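Local coordinates for protein apical membrane antigen 1 (PDB 3ZLE) that probably takes part in host cell invasion by Toxoplasma gondii sporozoites, as a surface protein working with a RON2 paralog at the moving junction, at residues Q6-T11 with G229-G234; K55-H60 with S163-K168; Y172-G177 with T183-E188. All blocks are in the same frame, centred on the assembly; numbering follows the deposited sequence.

Contact 1. Residues Q6-T11 with G229-G234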
loop_
_atom_site.group_PDB
_atom_site.type_symbol
_atom_site.label_atom_id
_atom_site.label_comp_id
_atom_site.label_asym_id
_atom_site.label_seq_id
_atom_site.Cartn_x
_atom_site.Cartn_y
_atom_site.Cartn_z
ATOM N N GLN A 6 2.892 11.655 29.990
ATOM C CA GLN A 6 2.812 10.447 29.166
ATOM C C GLN A 6 2.174 10.695 27.804
ATOM O O GLN A 6 1.241 11.472 27.672
ATOM C CB GLN A 6 2.034 9.343 29.891
ATOM C CG GLN A 6 2.679 8.863 31.181
ATOM C CD GLN A 6 1.937 7.692 31.792
ATOM O OE1 GLN A 6 2.074 6.553 31.341
ATOM N NE2 GLN A 6 1.109 7.976 32.792
ATOM N N ASN A 7 2.610 9.907 26.829
ATOM C CA ASN A 7 2.075 9.930 25.491
ATOM C C ASN A 7 0.570 9.797 25.439
ATOM O O ASN A 7 0.029 8.752 25.742
ATOM C CB ASN A 7 2.731 8.834 24.666
ATOM C CG ASN A 7 2.444 8.985 23.207
ATOM O OD1 ASN A 7 1.590 9.788 22.820
ATOM N ND2 ASN A 7 3.146 8.254 22.390
ATOM N N PRO A 8 -0.132 10.879 25.049
ATOM C CA PRO A 8 -1.583 10.819 25.076
ATOM C C PRO A 8 -2.151 9.849 24.016
ATOM O O PRO A 8 -3.285 9.422 24.142
ATOM C CB PRO A 8 -1.982 12.247 24.727
ATOM C CG PRO A 8 -0.870 12.724 23.870
ATOM C CD PRO A 8 0.345 12.181 24.546
ATOM N N TRP A 9 -1.366 9.527 22.997
ATOM C CA TRP A 9 -1.751 8.549 21.992
ATOM C C TRP A 9 -1.929 7.102 22.490
ATOM O O TRP A 9 -2.520 6.278 21.794
ATOM C CB TRP A 9 -0.798 8.617 20.809
ATOM C CG TRP A 9 -0.935 9.971 20.133
ATOM C CD1 TRP A 9 -0.251 11.105 20.456
ATOM C CD2 TRP A 9 -1.982 10.379 19.226
ATOM N NE1 TRP A 9 -0.735 12.175 19.736
ATOM C CE2 TRP A 9 -1.836 11.772 19.025
ATOM C CE3 TRP A 9 -3.074 9.718 18.635
ATOM C CZ2 TRP A 9 -2.680 12.498 18.192
ATOM C CZ3 TRP A 9 -3.915 10.443 17.788
ATOM C CH2 TRP A 9 -3.697 11.810 17.560
ATOM N N ALA A 10 -1.463 6.825 23.706
ATOM C CA ALA A 10 -1.744 5.562 24.377
ATOM C C ALA A 10 -2.771 5.719 25.510
ATOM O O ALA A 10 -3.084 4.770 26.200
ATOM C CB ALA A 10 -0.446 4.936 24.891
ATOM N N THR A 11 -3.393 6.891 25.589
ATOM C CA THR A 11 -4.095 7.329 26.790
ATOM C C THR A 11 -5.585 7.072 26.690
ATOM O O THR A 11 -6.334 7.282 27.643
ATOM C CB THR A 11 -3.871 8.830 27.025
ATOM O OG1 THR A 11 -3.004 9.011 28.149
ATOM C CG2 THR A 11 -5.186 9.569 27.247
ATOM N N GLY A 229 5.246 11.595 14.507
ATOM C CA GLY A 229 6.409 11.808 15.395
ATOM C C GLY A 229 6.779 10.652 16.322
ATOM O O GLY A 229 6.343 9.517 16.129
ATOM N N LYS A 230 7.715 10.942 17.229
ATOM C CA LYS A 230 8.164 10.048 18.268
ATOM C C LYS A 230 8.054 10.775 19.587
ATOM O O LYS A 230 8.619 11.848 19.742
ATOM C CB LYS A 230 9.633 9.674 18.048
ATOM C CG LYS A 230 10.040 8.355 18.691
ATOM C CD LYS A 230 9.287 7.179 18.037
ATOM C CE LYS A 230 9.908 5.824 18.381
ATOM N NZ LYS A 230 10.869 5.380 17.329
ATOM N N TRP A 231 7.381 10.174 20.557
ATOM C CA TRP A 231 7.224 10.784 21.855
ATOM C C TRP A 231 8.542 10.732 22.633
ATOM O O TRP A 231 9.101 9.650 22.832
ATOM C CB TRP A 231 6.135 10.051 22.654
ATOM C CG TRP A 231 5.740 10.769 23.871
ATOM C CD1 TRP A 231 6.193 10.549 25.151
ATOM C CD2 TRP A 231 4.882 11.920 23.938
ATOM N NE1 TRP A 231 5.591 11.428 26.014
ATOM C CE2 TRP A 231 4.802 12.299 25.294
ATOM C CE3 TRP A 231 4.117 12.623 22.985
ATOM C CZ2 TRP A 231 3.968 13.342 25.740
ATOM C CZ3 TRP A 231 3.301 13.665 23.415
ATOM C CH2 TRP A 231 3.245 14.028 24.797
ATOM N N GLU A 232 9.013 11.909 23.062
ATOM C CA GLU A 232 10.268 12.093 23.799
ATOM C C GLU A 232 10.170 13.395 24.586
ATOM O O GLU A 232 9.879 14.454 24.020
ATOM C CB GLU A 232 11.459 12.249 22.844
ATOM C CG GLU A 232 11.690 11.122 21.858
ATOM C CD GLU A 232 12.581 11.564 20.709
ATOM O OE1 GLU A 232 13.264 12.599 20.867
ATOM O OE2 GLU A 232 12.553 10.918 19.633
ATOM N N ASP A 233 10.473 13.334 25.873
ATOM C CA ASP A 233 10.576 14.542 26.675
ATOM C C ASP A 233 9.246 15.268 26.762
ATOM O O ASP A 233 9.190 16.489 26.646
ATOM C CB ASP A 233 11.624 15.479 26.092
ATOM C CG ASP A 233 13.027 15.029 26.390
ATOM O OD1 ASP A 233 13.315 14.719 27.568
ATOM O OD2 ASP A 233 13.841 14.977 25.443
ATOM N N GLY A 234 8.174 14.512 26.942
ATOM C CA GLY A 234 6.846 15.102 27.139
ATOM C C GLY A 234 6.256 15.884 25.971
ATOM O O GLY A 234 5.312 16.646 26.168
#
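Trp231 lays one face of its indole on the backbone and side chain of Asn7 and on the ring of Pro8. From strand 226-232 its CB passes 3.5 Å from Asn7 ND2. CG then lies under Asn7 CB at 3.7 Å, a CH-pi contact centred over the five-membered ring, and the Asn7 amide stacks on the indole with the two planes only 8° apart. Further out, NE1 comes 3.4 Å from Asn7 N; both are donors and no bond forms, and NE1 turns instead to a weak hydrogen bond with Gly5 O. CE3 sits 3.8 Å from Asn7 OD1, and CZ2 is 3.8 Å from Gln6 C. At the far rim, CH2 meets Pro8 CD at 3.4 Å, giving a second CH-pi contact over the six-membered ring. The Gly234 backbone covers the opposite face, its C offset toward the rim.

Asn7 is held flat by its own bonds. Its CG is anti to the backbone N (chi1 -168°), and OD1 accepts from Trp9 N at 3.0 Å in an Asx turn, the donor standing 50° above the carbonyl plane; ND2 donates to Asp325 O. Asp325 also uses OD1 to bind Trp231 N. With no hydrogen bond linking the two segments, their direct contact rests on stacking, dispersion and CH-pi contacts, while bonds to Asp325 and, weakly, from Trp231 NE1 to Gly5 O hold the partners in place.

Contact 2. Residues K55-H60 with S163-K168; sequences KAIQMH and SAQLLK
Lys55 and Gln165 meet through one short hydrogen bond, Lys55 NZ to Gln165 OE1 at 2.6 Å, the ammonium lying 17° from the carbonyl plane. The two side chains cross at about a right angle: Lys55 comes straight in, with CG anti to the backbone N (chi1 164°) and every later torsion extended, whereas Gln165 is bent at chi2. Beside this bond, Ile57 touches with its CD1, which lies 4.1 Å from Gln165 CB and 3.9 Å from Gln165 O, so an apolar methyl covers the root of the amide chain.

The next shell fixes both polar ends. Gln165 NE2 donates to Ser163 O at 3.0 Å, approaching nearly in line with the Ser163 carbonyl, and the acceptor lies near the plane of the Gln165 amide; this sets the amide's rotation and presents OE1 to the lysine. OE1 accepts from Asp35 N as well. Lys55 NZ also donates to Phe33 O and, weakly, to Ile32 O, and it makes a cation-pi contact with Tyr201. The buried ammonium is therefore met by neutral carbonyl oxygens and an aromatic ring. Ser163 OG in turn bonds Tyr144 OH. The whole ties the loop that follows strand 156-159 to strand 55-59, where Ile57 also packs on Phe88; strand 187-191 runs antiparallel to 55-59, and the same loop reaches it through a backbone bond between Leu167 and Phe187.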
loop_
_atom_site.group_PDB
_atom_site.type_symbol
_atom_site.label_atom_id
_atom_site.label_comp_id
_atom_site.label_asym_id
_atom_site.label_seq_id
_atom_site.Cartn_x
_atom_site.Cartn_y
_atom_site.Cartn_z
ATOM N N LYS A 55 -2.503 1.552 -5.704
ATOM C CA LYS A 55 -1.507 0.725 -6.352
ATOM C C LYS A 55 -1.935 0.189 -7.683
ATOM O O LYS A 55 -2.942 -0.521 -7.780
ATOM C CB LYS A 55 -1.021 -0.402 -5.457
ATOM C CG LYS A 55 -0.271 -1.529 -6.169
ATOM C CD LYS A 55 0.736 -2.227 -5.230
ATOM C CE LYS A 55 1.171 -3.550 -5.827
ATOM N NZ LYS A 55 2.193 -4.315 -5.018
ATOM N N ALA A 56 -1.129 0.477 -8.719
ATOM C CA ALA A 56 -1.350 -0.070 -10.035
ATOM C C ALA A 56 -0.032 -0.711 -10.512
ATOM O O ALA A 56 1.048 -0.360 -10.039
ATOM C CB ALA A 56 -1.796 1.049 -11.005
ATOM N N ILE A 57 -0.125 -1.668 -11.409
ATOM C CA ILE A 57 1.054 -2.179 -12.085
ATOM C C ILE A 57 1.160 -1.458 -13.421
ATOM O O ILE A 57 0.413 -1.728 -14.312
ATOM C CB ILE A 57 0.918 -3.655 -12.401
ATOM C CG1 ILE A 57 0.647 -4.493 -11.142
ATOM C CG2 ILE A 57 2.088 -4.131 -13.261
ATOM C CD1 ILE A 57 1.640 -4.310 -10.030
ATOM N N GLN A 58 2.137 -0.576 -13.540
ATOM C CA GLN A 58 2.493 0.060 -14.803
ATOM C C GLN A 58 3.126 -0.939 -15.793
ATOM O O GLN A 58 4.162 -1.545 -15.508
ATOM C CB GLN A 58 3.476 1.182 -14.495
ATOM C CG GLN A 58 4.141 1.804 -15.704
ATOM C CD GLN A 58 3.284 2.917 -16.291
ATOM O OE1 GLN A 58 2.674 2.753 -17.361
ATOM N NE2 GLN A 58 3.055 3.954 -15.488
ATOM N N MET A 59 2.541 -1.068 -16.973
ATOM C CA MET A 59 3.096 -1.958 -17.999
ATOM C C MET A 59 3.816 -1.198 -19.101
ATOM O O MET A 59 3.708 0.019 -19.192
ATOM C CB MET A 59 1.980 -2.809 -18.572
ATOM C CG MET A 59 1.309 -3.642 -17.503
ATOM S SD MET A 59 0.576 -5.137 -18.162
ATOM C CE MET A 59 -0.574 -4.428 -19.309
ATOM N N HIS A 60 4.564 -1.913 -19.935
ATOM C CA HIS A 60 5.349 -1.256 -20.953
ATOM C C HIS A 60 5.333 -1.986 -22.271
ATOM O O HIS A 60 6.371 -2.079 -22.956
ATOM C CB HIS A 60 6.787 -1.040 -20.483
ATOM C CG HIS A 60 6.906 -0.171 -19.272
ATOM N ND1 HIS A 60 6.971 1.203 -19.344
ATOM C CD2 HIS A 60 7.036 -0.483 -17.965
ATOM C CE1 HIS A 60 7.138 1.704 -18.132
ATOM N NE2 HIS A 60 7.176 0.699 -17.277
ATOM N N SER A 163 0.550 -12.757 -10.292
ATOM C CA SER A 163 0.851 -12.257 -8.940
ATOM C C SER A 163 2.180 -11.554 -8.906
ATOM O O SER A 163 2.533 -10.959 -7.881
ATOM C CB SER A 163 0.845 -13.374 -7.916
ATOM O OG SER A 163 1.658 -14.455 -8.322
ATOM N N ALA A 164 2.972 -11.757 -9.969
ATOM C CA ALA A 164 4.160 -10.947 -10.263
ATOM C C ALA A 164 3.836 -9.475 -10.271
ATOM O O ALA A 164 2.790 -9.053 -10.774
ATOM C CB ALA A 164 4.761 -11.352 -11.621
ATOM N N GLN A 165 4.689 -8.689 -9.639
ATOM C CA GLN A 165 4.457 -7.279 -9.582
ATOM C C GLN A 165 5.585 -6.494 -10.223
ATOM O O GLN A 165 5.388 -5.358 -10.638
ATOM C CB GLN A 165 4.256 -6.828 -8.139
ATOM C CG GLN A 165 2.975 -7.352 -7.554
ATOM C CD GLN A 165 3.101 -7.671 -6.099
ATOM O OE1 GLN A 165 3.110 -6.777 -5.258
ATOM N NE2 GLN A 165 3.144 -8.953 -5.781
ATOM N N LEU A 166 6.790 -7.064 -10.229
ATOM C CA LEU A 166 7.939 -6.323 -10.746
ATOM C C LEU A 166 8.802 -7.161 -11.674
ATOM O O LEU A 166 9.351 -8.189 -11.272
ATOM C CB LEU A 166 8.767 -5.667 -9.620
ATOM C CG LEU A 166 10.163 -5.150 -10.005
ATOM C CD1 LEU A 166 10.005 -3.910 -10.876
ATOM C CD2 LEU A 166 11.006 -4.814 -8.769
ATOM N N LEU A 167 8.921 -6.708 -12.914
ATOM C CA LEU A 167 9.782 -7.366 -13.910
ATOM C C LEU A 167 10.600 -6.297 -14.624
ATOM O O LEU A 167 10.043 -5.342 -15.212
ATOM C CB LEU A 167 8.915 -8.158 -14.945
ATOM C CG LEU A 167 9.622 -8.911 -16.096
ATOM C CD1 LEU A 167 10.566 -9.974 -15.533
ATOM C CD2 LEU A 167 8.619 -9.560 -17.037
ATOM N N LYS A 168 11.900 -6.501 -14.670
ATOM C CA LYS A 168 12.856 -5.411 -14.947
ATOM C C LYS A 168 14.057 -6.038 -15.691
ATOM O O LYS A 168 14.339 -7.225 -15.508
ATOM C CB LYS A 168 13.297 -4.845 -13.594
ATOM C CG LYS A 168 14.027 -3.526 -13.599
ATOM C CD LYS A 168 14.356 -3.120 -12.162
ATOM C CE LYS A 168 15.341 -4.084 -11.492
ATOM N NZ LYS A 168 15.462 -3.816 -10.031
#

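Contact 3. Residues Y172-G177 with T183-E188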
loop_
_atom_site.group_PDB
_atom_site.type_symbol
_atom_site.label_atom_id
_atom_site.label_comp_id
_atom_site.label_asym_id
_atom_site.label_seq_id
_atom_site.Cartn_x
_atom_site.Cartn_y
_atom_site.Cartn_z
ATOM N N TYR A 172 15.404 -9.854 -19.497
ATOM C CA TYR A 172 14.154 -10.530 -19.147
ATOM C C TYR A 172 12.863 -9.954 -19.739
ATOM O O TYR A 172 11.824 -10.593 -19.642
ATOM C CB TYR A 172 14.019 -10.635 -17.634
ATOM C CG TYR A 172 15.268 -11.121 -16.961
ATOM C CD1 TYR A 172 15.709 -12.430 -17.132
ATOM C CD2 TYR A 172 16.067 -10.252 -16.235
ATOM C CE1 TYR A 172 16.888 -12.864 -16.553
ATOM C CE2 TYR A 172 17.237 -10.684 -15.639
ATOM C CZ TYR A 172 17.646 -11.984 -15.800
ATOM O OH TYR A 172 18.819 -12.415 -15.205
ATOM N N CYS A 173 12.887 -8.706 -20.219
ATOM C CA CYS A 173 11.632 -8.049 -20.686
ATOM C C CYS A 173 11.900 -6.814 -21.519
ATOM O O CYS A 173 12.888 -6.107 -21.299
ATOM C CB CYS A 173 10.740 -7.639 -19.508
ATOM S SG CYS A 173 11.577 -6.505 -18.375
ATOM N N SER A 174 10.916 -6.467 -22.340
ATOM C CA SER A 174 11.020 -5.324 -23.250
ATOM C C SER A 174 10.317 -4.119 -22.642
ATOM O O SER A 174 9.276 -4.259 -21.981
ATOM C CB SER A 174 10.330 -5.668 -24.560
ATOM O OG SER A 174 9.007 -6.090 -24.289
ATOM N N VAL A 175 10.893 -2.943 -22.860
ATOM C CA VAL A 175 10.193 -1.685 -22.667
ATOM C C VAL A 175 9.781 -1.142 -24.020
ATOM O O VAL A 175 10.615 -0.944 -24.883
ATOM C CB VAL A 175 11.115 -0.641 -22.012
ATOM C CG1 VAL A 175 10.385 0.701 -21.876
ATOM C CG2 VAL A 175 11.624 -1.159 -20.659
ATOM N N ASN A 176 8.491 -0.915 -24.219
ATOM C CA ASN A 176 8.028 -0.361 -25.484
ATOM C C ASN A 176 8.723 -1.017 -26.680
ATOM O O ASN A 176 9.173 -0.327 -27.604
ATOM C CB ASN A 176 8.263 1.157 -25.509
ATOM C CG ASN A 176 7.357 1.871 -26.495
ATOM O OD1 ASN A 176 6.915 1.292 -27.487
ATOM N ND2 ASN A 176 7.057 3.117 -26.214
ATOM N N GLY A 177 8.877 -2.341 -26.621
ATOM C CA GLY A 177 9.285 -3.137 -27.785
ATOM C C GLY A 177 10.792 -3.270 -27.991
ATOM O O GLY A 177 11.237 -3.878 -28.962
ATOM N N THR A 183 9.210 -12.266 -24.746
ATOM C CA THR A 183 7.828 -12.740 -24.464
ATOM C C THR A 183 7.052 -11.778 -23.552
ATOM O O THR A 183 5.848 -11.555 -23.730
ATOM C CB THR A 183 7.857 -14.104 -23.768
ATOM O OG1 THR A 183 8.487 -15.062 -24.611
ATOM C CG2 THR A 183 6.486 -14.570 -23.403
ATOM N N TRP A 184 7.735 -11.254 -22.552
ATOM C CA TRP A 184 7.093 -10.381 -21.554
ATOM C C TRP A 184 7.566 -8.949 -21.687
ATOM O O TRP A 184 8.756 -8.692 -21.686
ATOM C CB TRP A 184 7.476 -10.855 -20.155
ATOM C CG TRP A 184 6.710 -12.038 -19.689
ATOM C CD1 TRP A 184 7.084 -13.354 -19.795
ATOM C CD2 TRP A 184 5.529 -12.022 -18.872
ATOM N NE1 TRP A 184 6.159 -14.159 -19.168
ATOM C CE2 TRP A 184 5.191 -13.368 -18.600
ATOM C CE3 TRP A 184 4.694 -11.003 -18.390
ATOM C CZ2 TRP A 184 4.065 -13.720 -17.854
ATOM C CZ3 TRP A 184 3.566 -11.362 -17.636
ATOM C CH2 TRP A 184 3.267 -12.708 -17.386
ATOM N N ALA A 185 6.641 -8.007 -21.619
ATOM C CA ALA A 185 7.016 -6.623 -21.444
ATOM C C ALA A 185 7.312 -6.366 -19.974
ATOM O O ALA A 185 6.851 -7.110 -19.095
ATOM C CB ALA A 185 5.902 -5.703 -21.940
ATOM N N CYS A 186 8.044 -5.289 -19.695
ATOM C CA CYS A 186 8.446 -4.994 -18.327
ATOM C C CYS A 186 7.282 -4.357 -17.607
ATOM O O CYS A 186 6.356 -3.850 -18.235
ATOM C CB CYS A 186 9.629 -4.020 -18.282
ATOM S SG CYS A 186 11.174 -4.581 -19.065
ATOM N N PHE A 187 7.371 -4.308 -16.293
ATOM C CA PHE A 187 6.326 -3.741 -15.499
ATOM C C PHE A 187 6.778 -3.515 -14.074
ATOM O O PHE A 187 7.648 -4.233 -13.541
ATOM C CB PHE A 187 5.042 -4.597 -15.573
ATOM C CG PHE A 187 5.223 -6.032 -15.090
ATOM C CD1 PHE A 187 5.159 -6.333 -13.725
ATOM C CD2 PHE A 187 5.333 -7.092 -16.011
ATOM C CE1 PHE A 187 5.284 -7.652 -13.273
ATOM C CE2 PHE A 187 5.448 -8.422 -15.570
ATOM C CZ PHE A 187 5.389 -8.704 -14.194
ATOM N N GLU A 188 6.175 -2.515 -13.438
ATOM C CA GLU A 188 6.485 -2.184 -12.064
ATOM C C GLU A 188 5.308 -1.514 -11.348
ATOM O O GLU A 188 4.406 -0.966 -11.984
ATOM C CB GLU A 188 7.792 -1.331 -11.975
ATOM C CG GLU A 188 7.725 0.086 -12.574
ATOM C CD GLU A 188 7.739 0.138 -14.118
ATOM O OE1 GLU A 188 8.291 -0.793 -14.765
ATOM O OE2 GLU A 188 7.284 1.167 -14.697
HETATM O O HOH W 1 10.375 -11.804 -21.425
#
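A disulfide reinforced by a single parallel backbone bridge joins residues 172-177 to 183-188, where the chain leaves a loop and enters strand 187-191. Cys173 SG is bonded to Cys186 SG at 2.1 Å with a chi3 of 89°, close to the relaxed value for an S-S bond. On the Cys173 side, SG stands between its own backbone N and carbonyl carbon (chi1 59°), a rotation that carries the sulfur across to Cys186 SG.

Next to the sulfurs, the bridge centres on Ser174 and Ala185. Ser174 N donates to Trp184 O at 3.2 Å, in the carbonyl plane and on a lone pair; Cys186 N donates to Ser174 O at 2.8 Å, with the donor tilted from that carbonyl plane. One residue thus bonds on both sides of Ala185, the pattern of parallel strands, and the two backbones run roughly the same way at this point. CA-H...O contacts fill in between, Cys173 CA to Trp184 O at 3.1 Å and Ala185 CA to Ser174 O at 3.3 Å. Ser174 OG, which touches Ala185 CA, is buried and has no polar partner in the model. Val175 CG2 covers Cys186 SG at 3.8 Å.

Beyond the bridge a water takes over, donating to Tyr172 O at 2.6 Å and accepting from Trp184 N. The Trp184 ring leads away from the pairing, its NE1 bonded to Asn281 O and its ring in a cation-pi contact with Lys280. The disulfide closes a short loop between Cys173 and Cys186, and is one of several in this cysteine-rich AMA1 ectodomain, whose family belongs to the PAN clan.

In the fold
Contact 1 closes the longest loop of the chain among the three, and contacts 2 and 3 are nested inside it, one after the other. Contacts 2 and 3 are neighbours, their centres 10 Å apart, and share the two-stranded antiparallel sheet of 55-59 and 187-191; they also meet directly, His60 NE2 lying 2.6 Å from Glu188 OE2 and His60 O 2.7 Å from Asn176 N, both probable hydrogen bonds. Contact 1 lies on the other side of the chain's centre, about 39 Å from contact 2 and 48 Å from contact 3 between centres, on the separate sheet containing 226-232, to which it brings the early N-terminal residues.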